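Local coordinates for protein glycoside Hydrolase (PDB 5T99) that probably hydrolyses beta-galactosidic bonds in agarose-derived oligosaccharides, as a family 2 glycoside hydrolase whose pocket holds the inhibitor galacto-isofagomine, at residues 628-640 and 648-660. Sequence-based numbering, arbitrary orientation.
Sequences PVYVYTNCYEAEL and GKRVKGRDLTEIM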
ATOM      1  N   PRO A 628     -16.541 -28.025 -14.760  1.00 30.38           N
ATOM      2  CA  PRO A 628     -16.401 -26.853 -15.629  1.00 28.98           C
ATOM      3  C   PRO A 628     -14.950 -26.388 -15.587  1.00 27.12           C
ATOM      4  O   PRO A 628     -14.416 -26.165 -14.499  1.00 26.73           O
ATOM      5  CB  PRO A 628     -17.345 -25.808 -15.002  1.00 28.78           C
ATOM      6  CG  PRO A 628     -18.104 -26.514 -13.934  1.00 28.72           C
ATOM      7  CD  PRO A 628     -17.304 -27.710 -13.536  1.00 29.03           C
ATOM      8  N   VAL A 629     -14.308 -26.300 -16.747  1.00 25.59           N
ATOM      9  CA  VAL A 629     -12.895 -25.928 -16.811  1.00 26.11           C
ATOM     10  C   VAL A 629     -12.797 -24.590 -17.515  1.00 25.79           C
ATOM     11  O   VAL A 629     -13.253 -24.442 -18.646  1.00 25.60           O
ATOM     12  CB  VAL A 629     -12.033 -27.008 -17.516  1.00 25.98           C
ATOM     13  CG1 VAL A 629     -10.636 -26.489 -17.855  1.00 25.86           C
ATOM     14  CG2 VAL A 629     -11.922 -28.238 -16.626  1.00 25.88           C
ATOM     15  N   TYR A 630     -12.204 -23.624 -16.817  1.00 27.07           N
ATOM     16  CA  TYR A 630     -12.041 -22.255 -17.291  1.00 26.45           C
ATOM     17  C   TYR A 630     -10.566 -22.009 -17.602  1.00 25.43           C
ATOM     18  O   TYR A 630      -9.676 -22.495 -16.888  1.00 23.96           O
ATOM     19  CB  TYR A 630     -12.542 -21.285 -16.221  1.00 27.16           C
ATOM     20  CG  TYR A 630     -14.061 -21.154 -16.080  1.00 28.71           C
ATOM     21  CD1 TYR A 630     -14.604 -20.268 -15.148  1.00 29.45           C
ATOM     22  CD2 TYR A 630     -14.958 -21.877 -16.886  1.00 29.52           C
ATOM     23  CE1 TYR A 630     -15.981 -20.123 -14.999  1.00 30.13           C
ATOM     24  CE2 TYR A 630     -16.329 -21.720 -16.754  1.00 30.35           C
ATOM     25  CZ  TYR A 630     -16.835 -20.847 -15.806  1.00 30.79           C
ATOM     26  OH  TYR A 630     -18.190 -20.706 -15.667  1.00 31.03           O
ATOM     27  N   VAL A 631     -10.312 -21.305 -18.700  1.00 24.86           N
ATOM     28  CA  VAL A 631      -8.958 -20.900 -19.061  1.00 25.11           C
ATOM     29  C   VAL A 631      -8.946 -19.397 -19.281  1.00 24.69           C
ATOM     30  O   VAL A 631      -9.802 -18.864 -19.997  1.00 23.22           O
ATOM     31  CB  VAL A 631      -8.442 -21.634 -20.319  1.00 25.57           C
ATOM     32  CG1 VAL A 631      -7.161 -20.992 -20.861  1.00 25.58           C
ATOM     33  CG2 VAL A 631      -8.206 -23.107 -20.009  1.00 25.22           C
ATOM     34  N   TYR A 632      -7.971 -18.734 -18.652  1.00 24.60           N
ATOM     35  CA  TYR A 632      -7.727 -17.302 -18.843  1.00 24.03           C
ATOM     36  C   TYR A 632      -6.420 -17.118 -19.619  1.00 23.85           C
ATOM     37  O   TYR A 632      -5.377 -17.616 -19.208  1.00 25.12           O
ATOM     38  CB  TYR A 632      -7.671 -16.574 -17.489  1.00 23.58           C
ATOM     39  CG  TYR A 632      -8.851 -16.836 -16.552  1.00 23.02           C
ATOM     40  CD1 TYR A 632     -10.148 -17.018 -17.042  1.00 23.11           C
ATOM     41  CD2 TYR A 632      -8.669 -16.874 -15.166  1.00 22.92           C
ATOM     42  CE1 TYR A 632     -11.211 -17.253 -16.187  1.00 22.75           C
ATOM     43  CE2 TYR A 632      -9.735 -17.104 -14.302  1.00 22.68           C
ATOM     44  CZ  TYR A 632     -11.000 -17.293 -14.821  1.00 22.86           C
ATOM     45  OH  TYR A 632     -12.057 -17.521 -13.978  1.00 23.18           O
ATOM     46  N   THR A 633      -6.489 -16.430 -20.746  1.00 23.43           N
ATOM     47  CA  THR A 633      -5.325 -16.194 -21.583  1.00 23.63           C
ATOM     48  C   THR A 633      -5.464 -14.845 -22.275  1.00 23.87           C
ATOM     49  O   THR A 633      -6.577 -14.362 -22.474  1.00 22.96           O
ATOM     50  CB  THR A 633      -5.157 -17.294 -22.662  1.00 23.74           C
ATOM     51  OG1 THR A 633      -3.950 -17.076 -23.414  1.00 24.21           O
ATOM     52  CG2 THR A 633      -6.321 -17.297 -23.638  1.00 24.20           C
ATOM     53  N   ASN A 634      -4.323 -14.261 -22.640  1.00 24.33           N
ATOM     54  CA  ASN A 634      -4.281 -13.077 -23.508  1.00 24.51           C
ATOM     55  C   ASN A 634      -4.013 -13.443 -24.970  1.00 25.03           C
ATOM     56  O   ASN A 634      -3.888 -12.560 -25.813  1.00 25.54           O
ATOM     57  CB  ASN A 634      -3.271 -12.032 -23.004  1.00 24.46           C
ATOM     58  CG  ASN A 634      -1.897 -12.614 -22.709  1.00 25.71           C
ATOM     59  OD1 ASN A 634      -1.645 -13.808 -22.917  1.00 26.27           O
ATOM     60  ND2 ASN A 634      -0.996 -11.767 -22.205  1.00 25.29           N
ATOM     61  N   CYS A 635      -3.952 -14.736 -25.277  1.00 26.09           N
ATOM     62  CA  CYS A 635      -3.743 -15.212 -26.653  1.00 26.74           C
ATOM     63  C   CYS A 635      -5.050 -15.342 -27.446  1.00 26.48           C
ATOM     64  O   CYS A 635      -6.139 -15.391 -26.889  1.00 26.52           O
ATOM     65  CB  CYS A 635      -3.010 -16.556 -26.641  1.00 27.00           C
ATOM     66  SG  CYS A 635      -1.421 -16.520 -25.790  1.00 28.10           S
ATOM     67  N   TYR A 636      -4.913 -15.397 -28.760  1.00 27.33           N
ATOM     68  CA  TYR A 636      -6.052 -15.474 -29.659  1.00 28.80           C
ATOM     69  C   TYR A 636      -7.000 -16.658 -29.355  1.00 29.96           C
ATOM     70  O   TYR A 636      -8.226 -16.493 -29.413  1.00 30.31           O
ATOM     71  CB  TYR A 636      -5.543 -15.528 -31.096  1.00 29.17           C
ATOM     72  CG  TYR A 636      -6.588 -15.855 -32.116  1.00 30.15           C
ATOM     73  CD1 TYR A 636      -7.453 -14.871 -32.593  1.00 30.50           C
ATOM     74  CD2 TYR A 636      -6.713 -17.152 -32.620  1.00 29.74           C
ATOM     75  CE1 TYR A 636      -8.425 -15.171 -33.537  1.00 31.11           C
ATOM     76  CE2 TYR A 636      -7.672 -17.457 -33.569  1.00 30.20           C
ATOM     77  CZ  TYR A 636      -8.531 -16.469 -34.021  1.00 31.64           C
ATOM     78  OH  TYR A 636      -9.495 -16.778 -34.962  1.00 33.47           O
ATOM     79  N   GLU A 637      -6.437 -17.824 -29.021  1.00 29.73           N
ATOM     80  CA  GLU A 637      -7.229 -19.040 -28.721  1.00 30.70           C
ATOM     81  C   GLU A 637      -6.498 -20.008 -27.787  1.00 29.45           C
ATOM     82  O   GLU A 637      -5.308 -19.860 -27.538  1.00 30.20           O
ATOM     83  CB  GLU A 637      -7.591 -19.785 -30.014  1.00 31.32           C
ATOM     84  CG  GLU A 637      -6.421 -20.523 -30.664  1.00 32.71           C
ATOM     85  CD  GLU A 637      -6.736 -21.041 -32.057  1.00 34.98           C
ATOM     86  OE1 GLU A 637      -5.785 -21.208 -32.860  1.00 37.43           O
ATOM     87  OE2 GLU A 637      -7.929 -21.283 -32.351  1.00 35.56           O
ATOM     88  N   ALA A 638      -7.214 -21.012 -27.303  1.00 28.04           N
ATOM     89  CA  ALA A 638      -6.603 -22.080 -26.527  1.00 28.71           C
ATOM     90  C   ALA A 638      -7.282 -23.422 -26.777  1.00 29.73           C
ATOM     91  O   ALA A 638      -8.460 -23.475 -27.133  1.00 29.61           O
ATOM     92  CB  ALA A 638      -6.633 -21.747 -25.049  1.00 28.92           C
ATOM     93  N   GLU A 639      -6.513 -24.494 -26.576  1.00 30.64           N
ATOM     94  CA  GLU A 639      -6.960 -25.869 -26.804  1.00 30.64           C
ATOM     95  C   GLU A 639      -6.662 -26.675 -25.558  1.00 29.34           C
ATOM     96  O   GLU A 639      -5.563 -26.596 -25.026  1.00 28.38           O
ATOM     97  CB  GLU A 639      -6.239 -26.481 -28.016  1.00 31.64           C
ATOM     98  CG  GLU A 639      -6.793 -27.838 -28.465  1.00 32.14           C
ATOM     99  CD  GLU A 639      -6.312 -28.282 -29.843  1.00 31.20           C
ATOM    100  OE1 GLU A 639      -5.314 -27.734 -30.357  1.00 31.07           O
ATOM    101  OE2 GLU A 639      -6.937 -29.198 -30.414  1.00 31.38           O
ATOM    102  N   LEU A 640      -7.652 -27.442 -25.104  1.00 30.02           N
ATOM    103  CA  LEU A 640      -7.559 -28.245 -23.888  1.00 30.80           C
ATOM    104  C   LEU A 640      -7.312 -29.716 -24.260  1.00 31.58           C
ATOM    105  O   LEU A 640      -7.889 -30.226 -25.229  1.00 30.41           O
ATOM    106  CB  LEU A 640      -8.862 -28.094 -23.096  1.00 31.64           C
ATOM    107  CG  LEU A 640      -8.895 -28.537 -21.635  1.00 33.20           C
ATOM    108  CD1 LEU A 640      -7.907 -27.738 -20.797  1.00 34.03           C
ATOM    109  CD2 LEU A 640     -10.292 -28.385 -21.052  1.00 32.80           C
ATOM    110  N   GLY A 648     -11.065 -29.770 -27.886  1.00 33.40           N
ATOM    111  CA  GLY A 648     -11.530 -28.663 -28.725  1.00 34.72           C
ATOM    112  C   GLY A 648     -10.798 -27.347 -28.510  1.00 35.53           C
ATOM    113  O   GLY A 648     -10.327 -27.042 -27.416  1.00 35.48           O
ATOM    114  N   LYS A 649     -10.686 -26.587 -29.592  1.00 38.35           N
ATOM    115  CA  LYS A 649     -10.198 -25.214 -29.566  1.00 40.13           C
ATOM    116  C   LYS A 649     -11.308 -24.317 -29.033  1.00 39.32           C
ATOM    117  O   LYS A 649     -12.490 -24.623 -29.195  1.00 38.52           O
ATOM    118  CB  LYS A 649      -9.821 -24.750 -30.983  1.00 43.50           C
ATOM    119  CG  LYS A 649      -8.427 -25.164 -31.460  1.00 47.16           C
ATOM    120  CD  LYS A 649      -8.266 -25.218 -32.985  1.00 50.29           C
ATOM    121  CE  LYS A 649      -9.081 -24.164 -33.743  1.00 53.43           C
ATOM    122  NZ  LYS A 649      -8.677 -24.060 -35.173  1.00 55.62           N
ATOM    123  N   ARG A 650     -10.919 -23.216 -28.397  1.00 38.76           N
ATOM    124  CA  ARG A 650     -11.842 -22.122 -28.099  1.00 37.84           C
ATOM    125  C   ARG A 650     -11.184 -20.759 -28.325  1.00 36.19           C
ATOM    126  O   ARG A 650     -10.148 -20.443 -27.731  1.00 33.84           O
ATOM    127  CB  ARG A 650     -12.410 -22.265 -26.688  1.00 38.66           C
ATOM    128  CG  ARG A 650     -13.774 -22.953 -26.671  1.00 40.32           C
ATOM    129  CD  ARG A 650     -13.851 -23.974 -25.574  1.00 41.49           C
ATOM    130  NE  ARG A 650     -15.019 -24.862 -25.655  1.00 41.94           N
ATOM    131  CZ  ARG A 650     -15.141 -25.900 -26.487  1.00 40.63           C
ATOM    132  NH1 ARG A 650     -16.228 -26.652 -26.433  1.00 42.30           N
ATOM    133  NH2 ARG A 650     -14.200 -26.192 -27.382  1.00 41.07           N
ATOM    134  N   VAL A 651     -11.793 -19.972 -29.212  1.00 35.33           N
ATOM    135  CA  VAL A 651     -11.249 -18.680 -29.625  1.00 34.97           C
ATOM    136  C   VAL A 651     -11.801 -17.598 -28.694  1.00 35.05           C
ATOM    137  O   VAL A 651     -13.013 -17.525 -28.475  1.00 35.19           O
ATOM    138  CB  VAL A 651     -11.613 -18.383 -31.092  1.00 34.60           C
ATOM    139  CG1 VAL A 651     -11.071 -17.022 -31.535  1.00 35.84           C
ATOM    140  CG2 VAL A 651     -11.100 -19.499 -31.998  1.00 33.74           C
ATOM    141  N   LYS A 652     -10.915 -16.773 -28.140  1.00 34.71           N
ATOM    142  CA  LYS A 652     -11.336 -15.683 -27.252  1.00 35.08           C
ATOM    143  C   LYS A 652     -12.081 -14.618 -28.052  1.00 35.79           C
ATOM    144  O   LYS A 652     -11.636 -14.236 -29.132  1.00 35.26           O
ATOM    145  CB  LYS A 652     -10.142 -15.062 -26.539  1.00 34.10           C
ATOM    146  CG  LYS A 652     -10.539 -14.261 -25.321  1.00 33.85           C
ATOM    147  CD  LYS A 652      -9.323 -13.836 -24.531  1.00 33.51           C
ATOM    148  CE  LYS A 652      -9.701 -12.952 -23.364  1.00 32.90           C
ATOM    149  NZ  LYS A 652      -8.471 -12.392 -22.757  1.00 33.26           N
ATOM    150  N   GLY A 653     -13.222 -14.165 -27.528  1.00 37.00           N
ATOM    151  CA  GLY A 653     -14.097 -13.218 -28.245  1.00 37.66           C
ATOM    152  C   GLY A 653     -15.128 -13.864 -29.153  1.00 37.60           C
ATOM    153  O   GLY A 653     -15.878 -13.168 -29.820  1.00 36.49           O
ATOM    154  N   ARG A 654     -15.172 -15.192 -29.161  1.00 38.66           N
ATOM    155  CA  ARG A 654     -16.014 -15.955 -30.084  1.00 39.57           C
ATOM    156  C   ARG A 654     -16.736 -17.070 -29.330  1.00 36.21           C
ATOM    157  O   ARG A 654     -17.960 -17.137 -29.342  1.00 34.77           O
ATOM    158  CB  ARG A 654     -15.145 -16.504 -31.206  1.00 44.08           C
ATOM    159  CG  ARG A 654     -15.886 -17.148 -32.365  1.00 49.86           C
ATOM    160  CD  ARG A 654     -14.943 -17.295 -33.558  1.00 55.75           C
ATOM    161  NE  ARG A 654     -15.203 -18.476 -34.385  1.00 61.58           N
ATOM    162  CZ  ARG A 654     -14.952 -19.747 -34.041  1.00 67.70           C
ATOM    163  NH1 ARG A 654     -14.453 -20.068 -32.844  1.00 69.66           N
ATOM    164  NH2 ARG A 654     -15.227 -20.723 -34.904  1.00 71.56           N
ATOM    165  N   ASP A 655     -15.975 -17.921 -28.657  1.00 34.15           N
ATOM    166  CA  ASP A 655     -16.522 -18.941 -27.776  1.00 33.86           C
ATOM    167  C   ASP A 655     -16.638 -18.374 -26.355  1.00 32.55           C
ATOM    168  O   ASP A 655     -15.696 -18.411 -25.553  1.00 30.63           O
ATOM    169  CB  ASP A 655     -15.659 -20.196 -27.847  1.00 35.83           C
ATOM    170  CG  ASP A 655     -15.568 -20.750 -29.266  1.00 37.26           C
ATOM    171  OD1 ASP A 655     -16.630 -21.075 -29.836  1.00 39.20           O
ATOM    172  OD2 ASP A 655     -14.454 -20.831 -29.822  1.00 37.64           O
ATOM    173  N   LEU A 656     -17.827 -17.851 -26.070  1.00 32.01           N
ATOM    174  CA  LEU A 656     -18.100 -17.073 -24.873  1.00 31.36           C
ATOM    175  C   LEU A 656     -18.433 -18.016 -23.742  1.00 31.30           C
ATOM    176  O   LEU A 656     -18.880 -19.133 -23.989  1.00 32.91           O
ATOM    177  CB  LEU A 656     -19.261 -16.108 -25.131  1.00 31.18           C
ATOM    178  CG  LEU A 656     -19.102 -15.224 -26.380  1.00 31.59           C
ATOM    179  CD1 LEU A 656     -20.356 -14.394 -26.635  1.00 31.11           C
ATOM    180  CD2 LEU A 656     -17.858 -14.345 -26.271  1.00 31.10           C
ATOM    181  N   THR A 657     -18.184 -17.578 -22.510  1.00 31.10           N
ATOM    182  CA  THR A 657     -18.494 -18.358 -21.312  1.00 31.93           C
ATOM    183  C   THR A 657     -19.632 -17.673 -20.564  1.00 34.63           C
ATOM    184  O   THR A 657     -19.518 -16.501 -20.192  1.00 35.86           O
ATOM    185  CB  THR A 657     -17.277 -18.473 -20.376  1.00 30.80           C
ATOM    186  OG1 THR A 657     -16.168 -19.040 -21.089  1.00 29.91           O
ATOM    187  CG2 THR A 657     -17.602 -19.334 -19.149  1.00 29.83           C
ATOM    188  N   GLU A 658     -20.722 -18.405 -20.350  1.00 37.35           N
ATOM    189  CA  GLU A 658     -21.873 -17.897 -19.607  1.00 39.92           C
ATOM    190  C   GLU A 658     -21.563 -17.911 -18.113  1.00 39.52           C
ATOM    191  O   GLU A 658     -21.140 -18.934 -17.579  1.00 36.63           O
ATOM    192  CB  GLU A 658     -23.110 -18.755 -19.898  1.00 42.64           C
ATOM    193  CG  GLU A 658     -24.383 -18.310 -19.189  1.00 45.41           C
ATOM    194  CD  GLU A 658     -25.639 -18.930 -19.787  1.00 47.00           C
ATOM    195  OE1 GLU A 658     -25.745 -20.177 -19.822  1.00 46.43           O
ATOM    196  OE2 GLU A 658     -26.521 -18.163 -20.220  1.00 49.31           O
ATOM    197  N   ILE A 659     -21.776 -16.780 -17.445  1.00 41.93           N
ATOM    198  CA  ILE A 659     -21.573 -16.688 -15.996  1.00 44.66           C
ATOM    199  C   ILE A 659     -22.803 -16.088 -15.300  1.00 48.33           C
ATOM    200  O   ILE A 659     -23.466 -15.205 -15.856  1.00 47.30           O
ATOM    201  CB  ILE A 659     -20.285 -15.905 -15.648  1.00 44.28           C
ATOM    202  CG1 ILE A 659     -20.266 -14.511 -16.290  1.00 45.26           C
ATOM    203  CG2 ILE A 659     -19.057 -16.684 -16.097  1.00 44.13           C
ATOM    204  CD1 ILE A 659     -19.169 -13.612 -15.744  1.00 44.78           C
ATOM    205  N   MET A 660     -23.103 -16.588 -14.096  1.00 54.21           N
ATOM    206  CA  MET A 660     -24.288 -16.173 -13.324  1.00 58.47           C
ATOM    207  C   MET A 660     -24.020 -14.890 -12.535  1.00 61.32           C
ATOM    208  O   MET A 660     -23.063 -14.831 -11.766  1.00 60.15           O
ATOM    209  CB  MET A 660     -24.714 -17.285 -12.356  1.00 57.70           C
TER
HETATM  210  O   HOH W   1      -8.863 -14.486 -20.228  1.00 20.33           O
HETATM  211  O   HOH W   2      -9.459 -14.125 -30.456  1.00 28.69           O
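The beta hairpin of strands 637-642 and 645-651 is tied together where Ala638 and Arg650 form an antiparallel hydrogen-bonded pair: Arg650 N reaches Ala638 O at 2.8 Å, and Ala638 N returns a bond to Arg650 O. Glu637 faces Val651 and Glu639 faces Lys649 in the flanking non-hydrogen-bonded pairs, all four side chains on one face. There the extended Glu637 chain brings OE2 beside Lys649 CE, 3.4 Å away; with Glu637 OE2 and Lys649 NZ 4.0 Å apart, the opposite charges probably attract without forming a salt bridge. Past the pairs, Lys652 N donates to Tyr636 O, and a water bridges that oxygen to Lys652 O. The phenol ring of Tyr636, swung out with CG anti to N (chi1 170°), offers one face to Val651; the beta-branched valine sets CG1 over it, toward the rim, in a CH-pi contact 3.9 Å from the centroid, while CG2 turns to Glu637. This hairpin edges a four-stranded antiparallel sheet in the DUF4982 region, and strand 626-633 belongs to the other sheet packed against it. Lys652 spans the two: its fully extended chain carries NZ to Thr633 O, 2.7 Å away and in the carbonyl plane, and also weakly to a water held by Thr633 N. Shortening this lysine to alanine removes the ammonium group, which would probably leave the Thr633 carbonyl without that donor and open a gap between Thr633 and the turn after Val651. That turn is closed by Asp655, whose OD2 accepts from Val651 N through its anti lone pair and meets Arg654 NH1 at 3.1 Å in a salt bridge. Farther along, Thr657 turns its CG2 obliquely to Tyr630 CE2, 3.6 Å away, while its OG1 bonds to Arg676 O and Ser678 OG.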